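Local coordinates for OsmC family protein (Rhodothermus marinus, PDB 5CML) that probably hydrolyses carboxylic esters as a serine esterase, this chain being its alpha/beta-hydrolase domain, separated from the OsmC domain of the full-length protein, at residues T83-L88 with L173-R178; G107-G112 with A227-S232; G155-D160 with F166-Q171. All blocks are in the same frame, centred on the assembly; numbering follows the deposited sequence.

Contact 1 of 3, residues T83-L88 with L173-R178; sequences TNFEDL and LEELER
F85 and E175 have the nearest CA atoms across the two helices, 8.3 Å apart, so the first turn of helix 85-98 meets the middle of helix 170-179 through side chains and one water. F85 supplies more than half of the surface buried here. With CG anti to the carbonyl carbon (chi1 -78°), the ring reaches across and turns its CD2-CE2 edge to the other helix. E175 lies obliquely along this edge: its extended chain brings CG to 3.6 Å from F85 CD2, and OE1 sits near the ring plane, 3.2 Å from the same CD2. Ring and carboxylate planes are 63° apart. Further round the rim, F85 CZ touches L176 CD1 at 4.0 Å, an apolar contact backed by A117 of helix 110-118, which both side chains reach.

In this alpha/beta-hydrolase domain, helix 85-98 flanks the main sheet, while helix 170-179 follows directly on hairpin 156-169. N84 is the N-cap of the former, its OD1 accepting from D87 N at 3.1 Å. F85 N, the first amide after the N-cap, donates to a water at 3.0 Å, and that water donates to E175 OE1 at 2.7 Å. E175 thus places a carboxylate by the start of helix 85-98, where the helix dipole would probably favour its charge; its OE2 forms a salt bridge with R89.

Contact 2 of 3, residues G107-G112 with A227-S232; sequences GHSLGG and ADHLLS
H229 presents the NE2 edge of its imidazole to S109, whose OG lies in the ring plane 2.8 Å from H229 NE2; either atom could be the donor. Both side chains have their outer group anti to the backbone N (chi1 -173° for H229, -174° for S109), which carries ring and hydroxyl toward each other over a CA separation of 7.7 Å. Its other ring nitrogen, H229 ND1, is hydrogen-bonded to D200 OD2. The arrangement is consistent with a Ser-His-Asp catalytic triad, in which S109 would be the nucleophile: it sits, with positive phi, at the strained turn of what is probably a GxSxG nucleophile elbow.

H108 adds a second grip. Its NE2 donates to H229 O at 2.9 Å, 161° at the hydrogen, the acceptor close to the imidazole plane though the donor is tilted from the carbonyl plane. This bond holds the backbone of the histidine loop while the serine meets its ring. The two imidazoles are oblique, centroids 5.3 Å apart. S109 CB lies over the centre of one H108 face, and L230 CD2 meets the edge at H108 CE1, 3.7 Å away. F38 stacks on H108, and C37 N bonds its ND1.

The elbow joins strand 104-108, between strands 30-36 and 127-131 in the main sheet, to helix 110-118; the histidine loop runs from edge strand 219-223 to helix 234-252.

Contact 3 of 3, residues G155-D160 with F166-Q171; sequences GEAVVD and FRIKKQ
E156 spreads its carboxylate between two cations of the facing strand, forming salt bridges from OE1 to R167 NE and from OE2 to K169 NZ, each 2.9 Å long. R167 NE meets OE1 nearly along the C-O axis, and a weak bond from NH2 goes to the same oxygen; carboxylate and guanidinium planes stand 55° apart. K169, bent at chi2, takes the anti lone pair of OE2. With an alanine here in place of E156, R167 and K169 would lose their shared carboxylate, and their long side chains would probably be freer to swing away.

Between the strands the backbones form an antiparallel ladder, with A157 opposite I168 and V159 opposite F166 as hydrogen-bonded pairs. The bonds from A157 N to I168 O (2.6 Å) and from V159 N to F166 O (2.7 Å) are short and nearly axial. Beyond the strands, G155 O accepts from K170 N at 2.7 Å and from a water that accepts from Q171 N, tying the start of the hairpin to the first turn of helix 170-179. G155 has a positive phi, which favours glycine.

A157, V159, F166 and I168 share the apolar face. F166 takes chi1 61°, CG between its backbone N and carbonyl carbon, and the ring lies against V159: V159 CB makes a CH-pi contact 3.6 Å from the F166 ring centroid, and V159 CG1 reaches F166 CZ. The other methyl, V159 CG2, packs on I168 CG1 at 3.7 Å.

This beta hairpin is completed as a three-stranded antiparallel sheet by strand 144-146, which pairs with strand 156-159 and rests L144 on V159 and I168; strand 166-169 is its other edge and leads straight into helix 170-179.

How the contacts relate
Contact 2 lies deepest, its centre about 9 Å from the centre of the chain, and joins parts of the central fold far apart in sequence through hydrogen bonds from buried polar side chains, one to a side chain and one to a backbone carbonyl. Contact 1 is also buried but further out, a helix pairing made of ring, aliphatic and water-mediated contacts. Contact 3, its centre about 17 Å from that point and partly exposed, combines a backbone ladder with a salt-bridge network and, on the V159-F166 face, apolar packing. Contacts 1 and 3 share helix 170-179 and touch, N84 ND2 lying 3.2 Å from Q171 OE1, a probable hydrogen bond. L110 packs on V159, tying contact 2 to contact 3; contacts 1 and 2 do not touch.

Contact 1 of 3, residues T83-L88 with L173-R178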
loop_
_atom_site.group_PDB
_atom_site.type_symbol
_atom_site.label_atom_id
_atom_site.label_comp_id
_atom_site.label_asym_id
_atom_site.label_seq_id
_atom_site.Cartn_x
_atom_site.Cartn_y
_atom_site.Cartn_z
ATOM N N THR A 83 -12.900 -2.212 -3.123
ATOM C CA THR A 83 -11.703 -3.016 -3.286
ATOM C C THR A 83 -11.660 -4.293 -2.451
ATOM O O THR A 83 -12.314 -4.412 -1.401
ATOM C CB THR A 83 -10.462 -2.202 -2.948
ATOM O OG1 THR A 83 -9.319 -2.812 -3.557
ATOM C CG2 THR A 83 -10.262 -2.124 -1.439
ATOM N N ASN A 84 -10.867 -5.242 -2.943
ATOM C CA ASN A 84 -10.552 -6.452 -2.203
ATOM C C ASN A 84 -9.155 -6.953 -2.573
ATOM O O ASN A 84 -8.433 -6.308 -3.337
ATOM C CB ASN A 84 -11.608 -7.522 -2.457
ATOM C CG ASN A 84 -11.813 -7.822 -3.932
ATOM O OD1 ASN A 84 -11.013 -7.440 -4.779
ATOM N ND2 ASN A 84 -12.896 -8.536 -4.238
ATOM N N PHE A 85 -8.775 -8.098 -2.026
ATOM C CA PHE A 85 -7.470 -8.682 -2.300
ATOM C C PHE A 85 -7.273 -9.052 -3.764
ATOM O O PHE A 85 -6.169 -8.881 -4.302
ATOM C CB PHE A 85 -7.259 -9.916 -1.430
ATOM C CG PHE A 85 -6.893 -9.583 -0.027
ATOM C CD1 PHE A 85 -5.692 -8.963 0.246
ATOM C CD2 PHE A 85 -7.752 -9.848 1.008
ATOM C CE1 PHE A 85 -5.344 -8.640 1.537
ATOM C CE2 PHE A 85 -7.403 -9.534 2.319
ATOM C CZ PHE A 85 -6.200 -8.922 2.576
ATOM N N GLU A 86 -8.331 -9.544 -4.410
ATOM C CA GLU A 86 -8.245 -9.901 -5.822
ATOM C C GLU A 86 -7.885 -8.707 -6.708
ATOM O O GLU A 86 -7.165 -8.865 -7.676
ATOM C CB GLU A 86 -9.558 -10.518 -6.308
ATOM C CG GLU A 86 -9.729 -10.552 -7.852
ATOM C CD GLU A 86 -8.499 -11.046 -8.659
ATOM O OE1 GLU A 86 -7.592 -11.731 -8.123
ATOM O OE2 GLU A 86 -8.439 -10.719 -9.860
ATOM N N ASP A 87 -8.377 -7.517 -6.391
ATOM C CA ASP A 87 -7.994 -6.348 -7.180
ATOM C C ASP A 87 -6.504 -6.071 -7.071
ATOM O O ASP A 87 -5.880 -5.687 -8.049
ATOM C CB ASP A 87 -8.795 -5.120 -6.755
ATOM C CG ASP A 87 -10.259 -5.252 -7.088
ATOM O OD1 ASP A 87 -10.601 -6.090 -7.949
ATOM O OD2 ASP A 87 -11.072 -4.529 -6.482
ATOM N N LEU A 88 -5.923 -6.245 -5.887
ATOM C CA LEU A 88 -4.477 -6.075 -5.735
ATOM C C LEU A 88 -3.728 -7.153 -6.517
ATOM O O LEU A 88 -2.749 -6.864 -7.206
ATOM C CB LEU A 88 -4.080 -6.132 -4.263
ATOM C CG LEU A 88 -3.305 -4.946 -3.731
ATOM C CD1 LEU A 88 -4.023 -3.613 -4.020
ATOM C CD2 LEU A 88 -3.087 -5.162 -2.240
ATOM N N LEU A 173 -12.029 -7.478 5.260
ATOM C CA LEU A 173 -11.702 -7.706 6.654
ATOM C C LEU A 173 -11.865 -9.164 6.988
ATOM O O LEU A 173 -11.060 -9.704 7.736
ATOM C CB LEU A 173 -12.554 -6.868 7.596
ATOM C CG LEU A 173 -12.206 -7.026 9.091
ATOM C CD1 LEU A 173 -10.702 -7.007 9.401
ATOM C CD2 LEU A 173 -12.862 -5.937 9.891
ATOM N N GLU A 174 -12.899 -9.810 6.442
ATOM C CA GLU A 174 -13.078 -11.242 6.672
ATOM C C GLU A 174 -11.856 -12.055 6.270
ATOM O O GLU A 174 -11.403 -12.928 7.020
ATOM C CB GLU A 174 -14.301 -11.765 5.923
ATOM C CG GLU A 174 -15.587 -11.231 6.474
ATOM C CD GLU A 174 -16.814 -11.838 5.813
ATOM O OE1 GLU A 174 -16.675 -12.821 5.053
ATOM O OE2 GLU A 174 -17.921 -11.321 6.057
ATOM N N GLU A 175 -11.336 -11.775 5.078
ATOM C CA GLU A 175 -10.186 -12.493 4.580
ATOM C C GLU A 175 -8.924 -12.157 5.354
ATOM O O GLU A 175 -8.100 -13.023 5.594
ATOM C CB GLU A 175 -10.007 -12.189 3.086
ATOM C CG GLU A 175 -8.928 -12.993 2.388
ATOM C CD GLU A 175 -8.984 -12.861 0.868
ATOM O OE1 GLU A 175 -9.887 -12.149 0.348
ATOM O OE2 GLU A 175 -8.123 -13.479 0.185
ATOM N N LEU A 176 -8.763 -10.894 5.727
ATOM C CA LEU A 176 -7.616 -10.455 6.506
ATOM C C LEU A 176 -7.584 -11.147 7.863
ATOM O O LEU A 176 -6.550 -11.641 8.317
ATOM C CB LEU A 176 -7.676 -8.939 6.682
ATOM C CG LEU A 176 -6.490 -8.284 7.359
ATOM C CD1 LEU A 176 -5.275 -8.417 6.456
ATOM C CD2 LEU A 176 -6.787 -6.807 7.655
ATOM N N GLU A 177 -8.751 -11.220 8.491
ATOM C CA GLU A 177 -8.890 -11.866 9.777
ATOM C C GLU A 177 -8.605 -13.370 9.647
ATOM O O GLU A 177 -7.925 -13.961 10.492
ATOM C CB GLU A 177 -10.284 -11.562 10.310
ATOM C CG GLU A 177 -10.639 -12.196 11.596
ATOM C CD GLU A 177 -11.946 -11.638 12.158
ATOM O OE1 GLU A 177 -12.151 -10.397 12.105
ATOM O OE2 GLU A 177 -12.776 -12.450 12.637
ATOM N N ARG A 178 -9.058 -13.981 8.552
ATOM C CA ARG A 178 -8.823 -15.417 8.359
ATOM C C ARG A 178 -7.337 -15.728 8.091
ATOM O O ARG A 178 -6.821 -16.688 8.647
ATOM C CB ARG A 178 -9.702 -15.964 7.220
ATOM C CG ARG A 178 -9.532 -17.476 6.929
ATOM C CD ARG A 178 -9.723 -18.362 8.193
ATOM N NE ARG A 178 -11.006 -18.145 8.847
ATOM C CZ ARG A 178 -12.110 -18.871 8.661
ATOM N NH1 ARG A 178 -12.123 -19.898 7.812
ATOM N NH2 ARG A 178 -13.218 -18.567 9.351
HETATM O O HOH W 1 -10.627 -9.644 -0.280
#

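Contact 2 of 3, residues G107-G112 with A227-S232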
loop_
_atom_site.group_PDB
_atom_site.type_symbol
_atom_site.label_atom_id
_atom_site.label_comp_id
_atom_site.label_asym_id
_atom_site.label_seq_id
_atom_site.Cartn_x
_atom_site.Cartn_y
_atom_site.Cartn_z
ATOM N N GLY A 107 2.455 -0.256 0.648
ATOM C CA GLY A 107 1.074 -0.069 1.041
ATOM C C GLY A 107 0.902 1.022 2.077
ATOM O O GLY A 107 1.610 1.046 3.072
ATOM N N HIS A 108 -0.073 1.898 1.867
ATOM C CA HIS A 108 -0.400 2.934 2.842
ATOM C C HIS A 108 -1.739 2.627 3.502
ATOM O O HIS A 108 -2.689 2.237 2.827
ATOM C CB HIS A 108 -0.429 4.300 2.153
ATOM C CG HIS A 108 -1.174 5.351 2.914
ATOM N ND1 HIS A 108 -2.371 5.882 2.480
ATOM C CD2 HIS A 108 -0.865 6.005 4.060
ATOM C CE1 HIS A 108 -2.777 6.804 3.337
ATOM N NE2 HIS A 108 -1.887 6.888 4.312
ATOM N N SER A 109 -1.782 2.767 4.823
ATOM C CA SER A 109 -2.997 2.624 5.618
ATOM C C SER A 109 -3.564 1.206 5.437
ATOM O O SER A 109 -2.831 0.213 5.558
ATOM C CB SER A 109 -4.005 3.722 5.232
ATOM O OG SER A 109 -5.144 3.715 6.065
ATOM N N LEU A 110 -4.843 1.104 5.128
ATOM C CA LEU A 110 -5.446 -0.202 4.832
ATOM C C LEU A 110 -4.720 -0.929 3.708
ATOM O O LEU A 110 -4.671 -2.161 3.693
ATOM C CB LEU A 110 -6.922 -0.053 4.466
ATOM C CG LEU A 110 -7.866 0.213 5.622
ATOM C CD1 LEU A 110 -9.278 0.149 5.086
ATOM C CD2 LEU A 110 -7.703 -0.803 6.768
ATOM N N GLY A 111 -4.171 -0.170 2.755
ATOM C CA GLY A 111 -3.373 -0.754 1.694
ATOM C C GLY A 111 -2.123 -1.424 2.216
ATOM O O GLY A 111 -1.609 -2.356 1.604
ATOM N N GLY A 112 -1.603 -0.928 3.342
ATOM C CA GLY A 112 -0.446 -1.542 3.970
ATOM C C GLY A 112 -0.792 -2.920 4.523
ATOM O O GLY A 112 -0.046 -3.896 4.367
ATOM N N ALA A 227 4.020 13.852 11.425
ATOM C CA ALA A 227 3.154 13.662 10.272
ATOM C C ALA A 227 1.775 13.146 10.681
ATOM O O ALA A 227 1.608 12.498 11.732
ATOM C CB ALA A 227 3.794 12.704 9.296
ATOM N N ASP A 228 0.778 13.445 9.852
ATOM C CA ASP A 228 -0.524 12.844 10.050
ATOM C C ASP A 228 -0.679 11.616 9.155
ATOM O O ASP A 228 0.199 11.283 8.364
ATOM C CB ASP A 228 -1.644 13.862 9.824
ATOM C CG ASP A 228 -1.643 14.481 8.443
ATOM O OD1 ASP A 228 -0.892 14.044 7.568
ATOM O OD2 ASP A 228 -2.414 15.447 8.247
ATOM N N HIS A 229 -1.759 10.893 9.379
ATOM C CA HIS A 229 -1.993 9.614 8.716
ATOM C C HIS A 229 -1.953 9.712 7.191
ATOM O O HIS A 229 -1.463 8.807 6.508
ATOM C CB HIS A 229 -3.339 9.067 9.186
ATOM C CG HIS A 229 -3.631 7.680 8.708
ATOM N ND1 HIS A 229 -2.892 6.590 9.102
ATOM C CD2 HIS A 229 -4.568 7.213 7.845
ATOM C CE1 HIS A 229 -3.362 5.506 8.504
ATOM N NE2 HIS A 229 -4.387 5.854 7.745
ATOM N N LEU A 230 -2.465 10.813 6.662
ATOM C CA LEU A 230 -2.555 11.003 5.212
ATOM C C LEU A 230 -1.403 11.840 4.608
ATOM O O LEU A 230 -1.440 12.190 3.430
ATOM C CB LEU A 230 -3.902 11.644 4.893
ATOM C CG LEU A 230 -5.115 10.807 5.292
ATOM C CD1 LEU A 230 -6.402 11.549 4.977
ATOM C CD2 LEU A 230 -5.095 9.440 4.624
ATOM N N LEU A 231 -0.378 12.119 5.409
ATOM C CA LEU A 231 0.813 12.860 4.964
ATOM C C LEU A 231 0.460 14.163 4.250
ATOM O O LEU A 231 0.878 14.411 3.115
ATOM C CB LEU A 231 1.681 11.985 4.066
ATOM C CG LEU A 231 2.180 10.682 4.706
ATOM C CD1 LEU A 231 3.043 9.915 3.707
ATOM C CD2 LEU A 231 2.962 10.934 5.971
ATOM N N SER A 232 -0.271 15.016 4.954
ATOM C CA SER A 232 -0.709 16.284 4.392
ATOM C C SER A 232 0.431 17.299 4.244
ATOM O O SER A 232 0.276 18.295 3.535
ATOM C CB SER A 232 -1.830 16.880 5.249
ATOM O OG SER A 232 -1.345 17.297 6.500
#

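Contact 3 of 3, residues G155-D160 with F166-Q171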
loop_
_atom_site.group_PDB
_atom_site.type_symbol
_atom_site.label_atom_id
_atom_site.label_comp_id
_atom_site.label_asym_id
_atom_site.label_seq_id
_atom_site.Cartn_x
_atom_site.Cartn_y
_atom_site.Cartn_z
ATOM N N GLY A 155 -22.642 -6.575 0.923
ATOM C CA GLY A 155 -21.373 -7.018 1.465
ATOM C C GLY A 155 -20.256 -5.995 1.408
ATOM O O GLY A 155 -19.102 -6.359 1.158
ATOM N N GLU A 156 -20.586 -4.724 1.636
ATOM C CA GLU A 156 -19.565 -3.669 1.661
ATOM C C GLU A 156 -19.523 -2.965 3.020
ATOM O O GLU A 156 -20.386 -3.170 3.867
ATOM C CB GLU A 156 -19.808 -2.672 0.518
ATOM C CG GLU A 156 -19.809 -3.377 -0.849
ATOM C CD GLU A 156 -19.730 -2.439 -2.050
ATOM O OE1 GLU A 156 -19.765 -1.213 -1.866
ATOM O OE2 GLU A 156 -19.634 -2.943 -3.192
ATOM N N ALA A 157 -18.481 -2.170 3.231
ATOM C CA ALA A 157 -18.304 -1.449 4.493
ATOM C C ALA A 157 -17.857 -0.026 4.201
ATOM O O ALA A 157 -17.256 0.215 3.144
ATOM C CB ALA A 157 -17.289 -2.172 5.377
ATOM N N VAL A 158 -18.147 0.909 5.114
ATOM C CA VAL A 158 -17.705 2.304 4.972
ATOM C C VAL A 158 -16.496 2.594 5.880
ATOM O O VAL A 158 -16.528 2.332 7.080
ATOM C CB VAL A 158 -18.837 3.293 5.295
ATOM C CG1 VAL A 158 -18.356 4.756 5.221
ATOM C CG2 VAL A 158 -20.012 3.093 4.349
ATOM N N VAL A 159 -15.445 3.151 5.280
ATOM C CA VAL A 159 -14.172 3.395 5.941
ATOM C C VAL A 159 -13.999 4.887 6.193
ATOM O O VAL A 159 -14.295 5.708 5.325
ATOM C CB VAL A 159 -12.976 2.904 5.087
ATOM C CG1 VAL A 159 -11.656 3.070 5.838
ATOM C CG2 VAL A 159 -13.164 1.459 4.659
ATOM N N ASP A 160 -13.481 5.223 7.369
ATOM C CA ASP A 160 -13.188 6.600 7.745
ATOM C C ASP A 160 -11.727 6.695 8.188
ATOM O O ASP A 160 -11.341 6.103 9.199
ATOM C CB ASP A 160 -14.149 7.035 8.854
ATOM C CG ASP A 160 -13.900 8.453 9.357
ATOM O OD1 ASP A 160 -13.123 9.228 8.750
ATOM O OD2 ASP A 160 -14.525 8.793 10.378
ATOM N N PHE A 166 -14.965 6.189 2.353
ATOM C CA PHE A 166 -15.094 5.351 1.163
ATOM C C PHE A 166 -15.633 3.972 1.497
ATOM O O PHE A 166 -15.748 3.606 2.661
ATOM C CB PHE A 166 -13.742 5.237 0.429
ATOM C CG PHE A 166 -12.623 4.620 1.242
ATOM C CD1 PHE A 166 -11.825 5.410 2.050
ATOM C CD2 PHE A 166 -12.335 3.262 1.145
ATOM C CE1 PHE A 166 -10.777 4.862 2.772
ATOM C CE2 PHE A 166 -11.274 2.703 1.863
ATOM C CZ PHE A 166 -10.507 3.503 2.682
ATOM N N ARG A 167 -15.976 3.221 0.455
ATOM C CA ARG A 167 -16.507 1.867 0.615
ATOM C C ARG A 167 -15.466 0.820 0.285
ATOM O O ARG A 167 -14.629 1.040 -0.589
ATOM C CB ARG A 167 -17.711 1.636 -0.297
ATOM C CG ARG A 167 -18.812 2.658 -0.185
ATOM C CD ARG A 167 -19.674 2.634 -1.443
ATOM N NE ARG A 167 -20.597 1.505 -1.417
ATOM C CZ ARG A 167 -21.689 1.461 -0.661
ATOM N NH1 ARG A 167 -21.980 2.483 0.137
ATOM N NH2 ARG A 167 -22.481 0.395 -0.691
ATOM N N ILE A 168 -15.530 -0.321 0.966
ATOM C CA ILE A 168 -14.762 -1.503 0.576
ATOM C C ILE A 168 -15.599 -2.767 0.805
ATOM O O ILE A 168 -16.597 -2.733 1.525
ATOM C CB ILE A 168 -13.433 -1.624 1.356
ATOM C CG1 ILE A 168 -13.696 -1.751 2.857
ATOM C CG2 ILE A 168 -12.544 -0.438 1.038
ATOM C CD1 ILE A 168 -12.467 -2.223 3.634
ATOM N N LYS A 169 -15.195 -3.878 0.196
ATOM C CA LYS A 169 -15.871 -5.156 0.444
ATOM C C LYS A 169 -15.688 -5.661 1.893
ATOM O O LYS A 169 -14.586 -5.599 2.454
ATOM C CB LYS A 169 -15.358 -6.214 -0.538
ATOM C CG LYS A 169 -15.546 -5.847 -2.010
ATOM C CD LYS A 169 -17.011 -5.576 -2.319
ATOM C CE LYS A 169 -17.325 -5.735 -3.797
ATOM N NZ LYS A 169 -18.794 -5.606 -4.064
ATOM N N LYS A 170 -16.768 -6.148 2.504
ATOM C CA LYS A 170 -16.664 -6.820 3.808
ATOM C C LYS A 170 -15.720 -8.016 3.714
ATOM O O LYS A 170 -15.083 -8.393 4.706
ATOM C CB LYS A 170 -18.031 -7.284 4.312
ATOM C CG LYS A 170 -18.985 -6.157 4.691
ATOM C CD LYS A 170 -20.350 -6.716 5.106
ATOM C CE LYS A 170 -21.451 -5.665 5.023
ATOM N NZ LYS A 170 -22.793 -6.208 5.405
ATOM N N GLN A 171 -15.625 -8.589 2.516
ATOM C CA GLN A 171 -14.709 -9.691 2.241
ATOM C C GLN A 171 -13.274 -9.324 2.630
ATOM O O GLN A 171 -12.509 -10.187 3.058
ATOM C CB GLN A 171 -14.785 -10.087 0.750
ATOM C CG GLN A 171 -13.826 -11.210 0.324
ATOM C CD GLN A 171 -13.770 -11.410 -1.187
ATOM O OE1 GLN A 171 -13.946 -10.466 -1.962
ATOM N NE2 GLN A 171 -13.523 -12.646 -1.610
HETATM O O HOH W 2 -17.710 -8.667 0.294
#